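Local coordinates for protein carbohydrate esterase family 2 (CE2) (Chaetomium olivicolor, PDB 4XVH) that probably removes acetyl groups from xylan, pairing a GDSL-like (SGNH) esterase domain with an N-terminal beta-sandwich carbohydrate-binding domain, at residues Y144-A149 with Y156-W161; D206-N211 with K244-A249; V47-E52 with A68-G73. One frame throughout, in Å; residues are numbered along the deposited sequence.

Contact 1 (Y144-A149 with Y156-W161); sequences YGVLAA and YSVVAW
Y156, near the start of strand 155-160, sets its ring against V146 and A149 of helix 144-151. The ring meets the two residues at different ends. Near its root, CD2 of Y156 lies 3.6 Å from CB of A149, and CB of Y156 is 3.8 Å from the same methyl. Further out, CE1 of Y156 is 3.6 Å from CG2 of V146. The phenol oxygen also touches this valine: OH of Y156 is 3.4 Å from CG1 of V146. CB of V146 stands over one face of the ring, displaced toward the rim. CG of Y156 sits between the backbone N and the carbonyl carbon (chi1 55°), and this lifts the ring off the strand alongside the helix. An alanine here is likely to open a gap under the helix, with both V146 methyls and the A149 methyl losing their aromatic partner. The side chain of Y156 also rests on I114 of the neighbouring strand.

S157 touches D113 and W203 on the other side of the sheet, and its backbone bonds to I112 and I114. Strand 111-116, helix 144-151 and strand 155-160 form a beta-alpha-beta crossover at one border of the parallel sheet of the SGNH hydrolase fold. Segments 144-149 and 156-160 run nearly antiparallel, at 172°, with their axes 9.4 Å apart at closest approach.

V158 comes back to the helix side and meets it through methyls alone. Its CG2 methyl lies 4.0 Å from CG2 of V146, the same methyl that meets the Y156 ring. V158 also packs on I114 and T120, while A160 touches T120 and V121 of helix 118-121.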
# COMPACT_ATOMS: atom_id res chain seq x y z
N TYR A 144 3.13 -7.21 3.05
CA TYR A 144 2.58 -7.65 4.33
C TYR A 144 1.14 -7.13 4.51
O TYR A 144 0.26 -7.85 4.98
CB TYR A 144 3.48 -7.17 5.51
CG TYR A 144 3.31 -5.68 5.72
CD1 TYR A 144 3.90 -4.74 4.85
CD2 TYR A 144 2.48 -5.20 6.73
CE1 TYR A 144 3.69 -3.37 5.00
CE2 TYR A 144 2.27 -3.85 6.90
CZ TYR A 144 2.88 -2.93 6.04
OH TYR A 144 2.62 -1.58 6.23
N GLY A 145 0.87 -5.88 4.12
CA GLY A 145 -0.47 -5.34 4.39
C GLY A 145 -1.54 -5.98 3.51
O GLY A 145 -2.64 -6.29 3.96
N VAL A 146 -1.22 -6.14 2.23
CA VAL A 146 -2.15 -6.81 1.31
C VAL A 146 -2.36 -8.30 1.64
O VAL A 146 -3.49 -8.82 1.60
CB VAL A 146 -1.65 -6.62 -0.12
CG1 VAL A 146 -2.49 -7.47 -1.11
CG2 VAL A 146 -1.73 -5.09 -0.45
N LEU A 147 -1.27 -8.99 1.98
CA LEU A 147 -1.38 -10.40 2.33
C LEU A 147 -2.25 -10.59 3.61
O LEU A 147 -3.01 -11.55 3.72
CB LEU A 147 0.02 -10.99 2.52
CG LEU A 147 0.84 -11.14 1.23
CD1 LEU A 147 2.20 -11.81 1.55
CD2 LEU A 147 0.02 -11.96 0.20
N ALA A 148 -2.14 -9.66 4.56
CA ALA A 148 -2.99 -9.67 5.75
C ALA A 148 -4.46 -9.45 5.36
O ALA A 148 -5.33 -10.14 5.86
CB ALA A 148 -2.53 -8.58 6.76
N ALA A 149 -4.72 -8.47 4.50
CA ALA A 149 -6.11 -8.20 4.08
C ALA A 149 -6.66 -9.43 3.33
O ALA A 149 -7.78 -9.85 3.57
CB ALA A 149 -6.15 -6.94 3.18
N TYR A 156 -9.17 -3.65 0.59
CA TYR A 156 -8.18 -2.80 1.22
C TYR A 156 -7.93 -1.56 0.35
O TYR A 156 -8.34 -1.50 -0.83
CB TYR A 156 -6.87 -3.56 1.49
CG TYR A 156 -6.30 -4.20 0.24
CD1 TYR A 156 -5.45 -3.48 -0.60
CD2 TYR A 156 -6.62 -5.52 -0.11
CE1 TYR A 156 -4.92 -4.05 -1.74
CE2 TYR A 156 -6.09 -6.09 -1.27
CZ TYR A 156 -5.23 -5.34 -2.06
OH TYR A 156 -4.69 -5.87 -3.20
N SER A 157 -7.29 -0.58 0.96
CA SER A 157 -6.82 0.61 0.28
C SER A 157 -5.42 0.91 0.78
O SER A 157 -5.22 1.10 1.99
CB SER A 157 -7.74 1.80 0.57
OG SER A 157 -7.23 2.94 -0.09
N VAL A 158 -4.46 0.88 -0.14
CA VAL A 158 -3.08 1.22 0.17
C VAL A 158 -2.85 2.68 -0.18
O VAL A 158 -3.10 3.11 -1.31
CB VAL A 158 -2.08 0.35 -0.63
CG1 VAL A 158 -0.64 0.80 -0.36
CG2 VAL A 158 -2.24 -1.13 -0.25
N VAL A 159 -2.39 3.44 0.80
CA VAL A 159 -1.97 4.81 0.58
C VAL A 159 -0.54 4.91 1.03
O VAL A 159 -0.27 4.99 2.23
CB VAL A 159 -2.83 5.82 1.35
CG1 VAL A 159 -2.37 7.25 1.00
CG2 VAL A 159 -4.28 5.66 0.94
N ALA A 160 0.39 4.88 0.08
CA ALA A 160 1.81 4.76 0.42
C ALA A 160 2.66 5.33 -0.67
O ALA A 160 2.27 5.32 -1.83
CB ALA A 160 2.17 3.32 0.66
N TRP A 161 3.85 5.82 -0.31
CA TRP A 161 4.70 6.52 -1.27
C TRP A 161 6.14 6.33 -0.78
O TRP A 161 6.43 6.60 0.38
CB TRP A 161 4.30 8.01 -1.34
CG TRP A 161 4.99 8.84 -2.37
CD1 TRP A 161 6.34 8.90 -2.64
CD2 TRP A 161 4.36 9.77 -3.27
NE1 TRP A 161 6.57 9.80 -3.68
CE2 TRP A 161 5.38 10.34 -4.07
CE3 TRP A 161 3.03 10.16 -3.49
CZ2 TRP A 161 5.10 11.29 -5.07
CZ3 TRP A 161 2.76 11.11 -4.47
CH2 TRP A 161 3.78 11.66 -5.25

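Contact 2 (D206-N211 with K244-A249); sequences DAVVIN and KHYPRA
A249 packs its methyl against D206 and V208, the other two residues that lose most surface here. CB of A249 lies 4.1 Å from CG2 of V208 and 4.0 Å from the carbonyl O of D206. That oxygen also receives a CA-H...O contact: CA of A249 is 3.6 Å from O of D206, with 132° at the hydrogen. A water donates to the same carbonyl, 2.8 Å from O of D206, and donates again to O of R248. Backbone and solvent thus tie the start of the strand to the loop. OD2 of D206 bonds instead to the backbone N of Q111.

A249 closes a type I turn that begins at Y246, with N of A249 bonded to O of Y246 at 3.1 Å. At the head of this turn the Y246 ring comes near V208, a loose contact in which CG2 of V208 is 4.5 Å from CD2 of Y246.

Strand 207-211, helix 228-243 and strand 250-254 form a beta-alpha-beta crossover, and this loop is its return from helix to strand. V208 bonds through its backbone to H250 and F252. Y246 also touches D113, while helix 309-327 packs on A207 through I323.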
# COMPACT_ATOMS: atom_id res chain seq x y z
N ASP A 206 -12.56 -1.00 8.87
CA ASP A 206 -12.61 -1.63 10.17
C ASP A 206 -11.27 -1.51 10.87
O ASP A 206 -11.19 -1.46 12.11
CB ASP A 206 -12.96 -3.10 10.04
CG ASP A 206 -14.24 -3.32 9.29
OD1 ASP A 206 -15.29 -3.38 9.95
OD2 ASP A 206 -14.19 -3.45 8.05
N ALA A 207 -10.23 -1.49 10.05
CA ALA A 207 -8.87 -1.46 10.55
C ALA A 207 -8.05 -0.50 9.70
O ALA A 207 -8.22 -0.45 8.48
CB ALA A 207 -8.25 -2.85 10.50
N VAL A 208 -7.15 0.22 10.37
CA VAL A 208 -6.22 1.12 9.72
C VAL A 208 -4.82 0.77 10.19
O VAL A 208 -4.53 0.79 11.41
CB VAL A 208 -6.51 2.58 10.05
CG1 VAL A 208 -5.37 3.50 9.52
CG2 VAL A 208 -7.87 2.98 9.46
N VAL A 209 -3.99 0.42 9.21
CA VAL A 209 -2.62 -0.04 9.44
C VAL A 209 -1.66 1.09 9.10
O VAL A 209 -1.74 1.67 8.01
CB VAL A 209 -2.28 -1.27 8.59
CG1 VAL A 209 -0.81 -1.68 8.85
CG2 VAL A 209 -3.26 -2.44 8.92
N ILE A 210 -0.79 1.44 10.03
CA ILE A 210 0.15 2.52 9.75
C ILE A 210 1.57 2.04 9.98
O ILE A 210 1.89 1.61 11.08
CB ILE A 210 -0.11 3.76 10.61
CG1 ILE A 210 -1.54 4.27 10.37
CG2 ILE A 210 0.96 4.84 10.32
CD1 ILE A 210 -2.01 5.29 11.36
N ASN A 211 2.41 2.17 8.95
CA ASN A 211 3.81 1.77 9.04
C ASN A 211 4.72 2.91 8.54
O ASN A 211 5.04 3.00 7.35
CB ASN A 211 4.02 0.50 8.22
CG ASN A 211 5.44 -0.04 8.30
OD1 ASN A 211 6.40 0.65 8.67
ND2 ASN A 211 5.59 -1.29 7.89
N LYS A 244 -11.30 11.31 12.86
CA LYS A 244 -12.33 12.28 12.45
C LYS A 244 -13.25 11.63 11.40
O LYS A 244 -14.46 11.90 11.36
CB LYS A 244 -11.70 13.55 11.89
CG LYS A 244 -11.11 14.47 12.96
CD LYS A 244 -10.59 15.79 12.36
CE LYS A 244 -10.53 16.92 13.43
NZ LYS A 244 -9.18 17.56 13.59
N HIS A 245 -12.68 10.77 10.56
CA HIS A 245 -13.46 10.13 9.51
C HIS A 245 -13.92 8.72 9.86
O HIS A 245 -15.01 8.31 9.51
CB HIS A 245 -12.65 10.10 8.21
CG HIS A 245 -12.18 11.45 7.78
ND1 HIS A 245 -13.04 12.44 7.35
CD2 HIS A 245 -10.93 11.98 7.73
CE1 HIS A 245 -12.34 13.52 7.04
NE2 HIS A 245 -11.06 13.27 7.26
N TYR A 246 -13.05 7.98 10.54
CA TYR A 246 -13.33 6.59 10.86
C TYR A 246 -13.22 6.37 12.37
O TYR A 246 -12.31 5.71 12.85
CB TYR A 246 -12.34 5.66 10.12
CG TYR A 246 -12.21 5.92 8.63
CD1 TYR A 246 -13.33 6.14 7.82
CD2 TYR A 246 -10.96 5.91 8.03
CE1 TYR A 246 -13.18 6.36 6.43
CE2 TYR A 246 -10.81 6.15 6.66
CZ TYR A 246 -11.92 6.36 5.87
OH TYR A 246 -11.75 6.57 4.51
N PRO A 247 -14.15 6.95 13.12
CA PRO A 247 -14.03 6.93 14.59
C PRO A 247 -14.04 5.54 15.21
O PRO A 247 -13.53 5.36 16.31
CB PRO A 247 -15.25 7.72 15.05
CG PRO A 247 -16.21 7.61 13.94
CD PRO A 247 -15.42 7.54 12.67
N ARG A 248 -14.64 4.57 14.53
CA ARG A 248 -14.75 3.23 15.11
C ARG A 248 -13.59 2.32 14.69
O ARG A 248 -13.53 1.17 15.10
CB ARG A 248 -16.07 2.58 14.71
CG ARG A 248 -17.35 3.27 15.22
CD ARG A 248 -18.60 2.69 14.53
NE ARG A 248 -18.64 2.96 13.08
CZ ARG A 248 -18.29 2.10 12.12
NH1 ARG A 248 -17.85 0.88 12.42
NH2 ARG A 248 -18.37 2.47 10.84
N ALA A 249 -12.69 2.78 13.85
CA ALA A 249 -11.65 1.86 13.36
C ALA A 249 -10.66 1.50 14.45
O ALA A 249 -10.38 2.32 15.33
CB ALA A 249 -10.90 2.48 12.18
O HOH W 1 -13.45 -1.51 13.70

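Contact 3 (V47-E52 with A68-G73); sequences VIDGGE and AGLRKG
I48 and L70 face each other in the N-terminal beta-sandwich, where a type I' turn, I48 to G51, joins strands 44-48 and 54-56 as a hairpin. The second segment is the loop that leaves strand 63-65 of one sheet and enters strand 73-81 of the other.

The apolar part is a three-methyl cluster. CG2 of I48 sits against both branches of L70, 4.1 Å from CD1 and 4.1 Å from CD2 of that leucine. With CG1 of I48 beside the backbone N (chi1 -51°), CG2 falls anti to N and meets the leucine. D49 adds a looser contact, with OD2 of D49 4.3 Å from CD2 of L70.

The polar links pass through a third residue. H75 of strand 73-81 bonds through ND1 to OD2 of D49 and through NE2 to O of R71, so one imidazole bridges turn and loop, while OD1 of D49 takes the backbone N-H of T76. Two acceptors on one ring would probably favour its protonated form, with the D49 carboxylate nearby to balance the charge.

Backbone shape matters too. G50 has a positive phi, which suits glycine at this turn position. The turn itself is closed by N of G51, 2.8 Å from O of I48.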
# COMPACT_ATOMS: atom_id res chain seq x y z
N VAL A 47 -5.24 -10.91 -13.00
CA VAL A 47 -5.58 -12.24 -12.49
C VAL A 47 -6.88 -12.70 -13.15
O VAL A 47 -7.91 -12.04 -13.06
CB VAL A 47 -5.73 -12.25 -10.95
CG1 VAL A 47 -6.42 -13.53 -10.50
CG2 VAL A 47 -4.34 -12.11 -10.27
N ILE A 48 -6.80 -13.83 -13.86
CA ILE A 48 -7.92 -14.35 -14.63
C ILE A 48 -8.43 -15.64 -13.99
O ILE A 48 -7.63 -16.56 -13.74
CB ILE A 48 -7.49 -14.63 -16.09
CG1 ILE A 48 -6.81 -13.41 -16.69
CG2 ILE A 48 -8.69 -15.05 -16.95
CD1 ILE A 48 -7.81 -12.19 -16.82
N ASP A 49 -9.73 -15.71 -13.72
CA ASP A 49 -10.30 -16.91 -13.10
C ASP A 49 -9.56 -17.30 -11.81
O ASP A 49 -9.39 -18.48 -11.50
CB ASP A 49 -10.28 -18.07 -14.11
CG ASP A 49 -11.15 -17.78 -15.31
OD1 ASP A 49 -12.08 -16.96 -15.13
OD2 ASP A 49 -10.92 -18.34 -16.41
N GLY A 50 -9.11 -16.27 -11.09
CA GLY A 50 -8.33 -16.44 -9.88
C GLY A 50 -7.03 -17.18 -10.06
O GLY A 50 -6.55 -17.82 -9.14
N GLY A 51 -6.44 -17.11 -11.25
CA GLY A 51 -5.20 -17.82 -11.50
C GLY A 51 -3.95 -17.07 -11.08
O GLY A 51 -4.00 -16.04 -10.39
N GLU A 52 -2.81 -17.58 -11.53
CA GLU A 52 -1.53 -16.92 -11.29
C GLU A 52 -1.52 -15.54 -11.93
O GLU A 52 -1.98 -15.36 -13.06
CB GLU A 52 -0.38 -17.76 -11.84
CG GLU A 52 -0.25 -19.11 -11.18
CD GLU A 52 0.16 -18.97 -9.72
OE1 GLU A 52 1.10 -18.19 -9.46
OE2 GLU A 52 -0.47 -19.61 -8.84
N ALA A 68 -5.15 -14.94 -24.59
CA ALA A 68 -5.66 -15.82 -25.63
C ALA A 68 -5.85 -17.21 -25.04
O ALA A 68 -5.13 -17.59 -24.11
CB ALA A 68 -4.72 -15.88 -26.82
N GLY A 69 -6.82 -17.94 -25.57
CA GLY A 69 -6.98 -19.35 -25.24
C GLY A 69 -8.10 -19.65 -24.26
O GLY A 69 -8.35 -20.82 -23.99
N LEU A 70 -8.78 -18.62 -23.74
CA LEU A 70 -9.87 -18.84 -22.80
C LEU A 70 -11.02 -19.57 -23.52
O LEU A 70 -11.17 -19.45 -24.74
CB LEU A 70 -10.35 -17.52 -22.18
CG LEU A 70 -9.32 -16.80 -21.30
CD1 LEU A 70 -9.91 -15.46 -20.82
CD2 LEU A 70 -8.85 -17.67 -20.10
N ARG A 71 -11.77 -20.37 -22.78
CA ARG A 71 -12.92 -21.07 -23.37
C ARG A 71 -14.13 -20.16 -23.26
O ARG A 71 -14.30 -19.51 -22.23
CB ARG A 71 -13.17 -22.39 -22.65
CG ARG A 71 -14.37 -23.20 -23.19
CD ARG A 71 -14.54 -24.51 -22.40
NE ARG A 71 -15.79 -25.17 -22.74
CZ ARG A 71 -15.91 -26.06 -23.72
NH1 ARG A 71 -14.84 -26.41 -24.43
NH2 ARG A 71 -17.09 -26.61 -23.99
N LYS A 72 -14.95 -20.09 -24.31
CA LYS A 72 -16.17 -19.28 -24.26
C LYS A 72 -17.00 -19.61 -23.02
O LYS A 72 -17.39 -20.77 -22.82
CB LYS A 72 -17.03 -19.47 -25.50
CG LYS A 72 -18.29 -18.61 -25.49
CD LYS A 72 -19.10 -18.84 -26.77
CE LYS A 72 -20.33 -17.96 -26.82
NZ LYS A 72 -21.11 -18.32 -28.06
N GLY A 73 -17.26 -18.61 -22.19
CA GLY A 73 -18.01 -18.82 -20.97
C GLY A 73 -17.68 -17.77 -19.93
O GLY A 73 -17.09 -16.74 -20.24

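From the N terminus, contact 3 comes first. It closes a loop that runs from the hairpin turn at 47-52, through strands 54-56 and 63-65, to 68-73, within the carbohydrate-binding domain. The chain then enters the hydrolase domain. Contact 1 closes the short return from helix 144-151 to strand 155-160. Contact 2 closes a longer excursion, with helices 214-217 and 228-243 between its segments. The three follow in series; none nests or crosses. Contacts 1 and 2 serve the same parallel sheet and touch: OH of Y144 lies 3.2 Å from CB of N211. Contact 3 stands apart, its centre about 26 Å from that of contact 1.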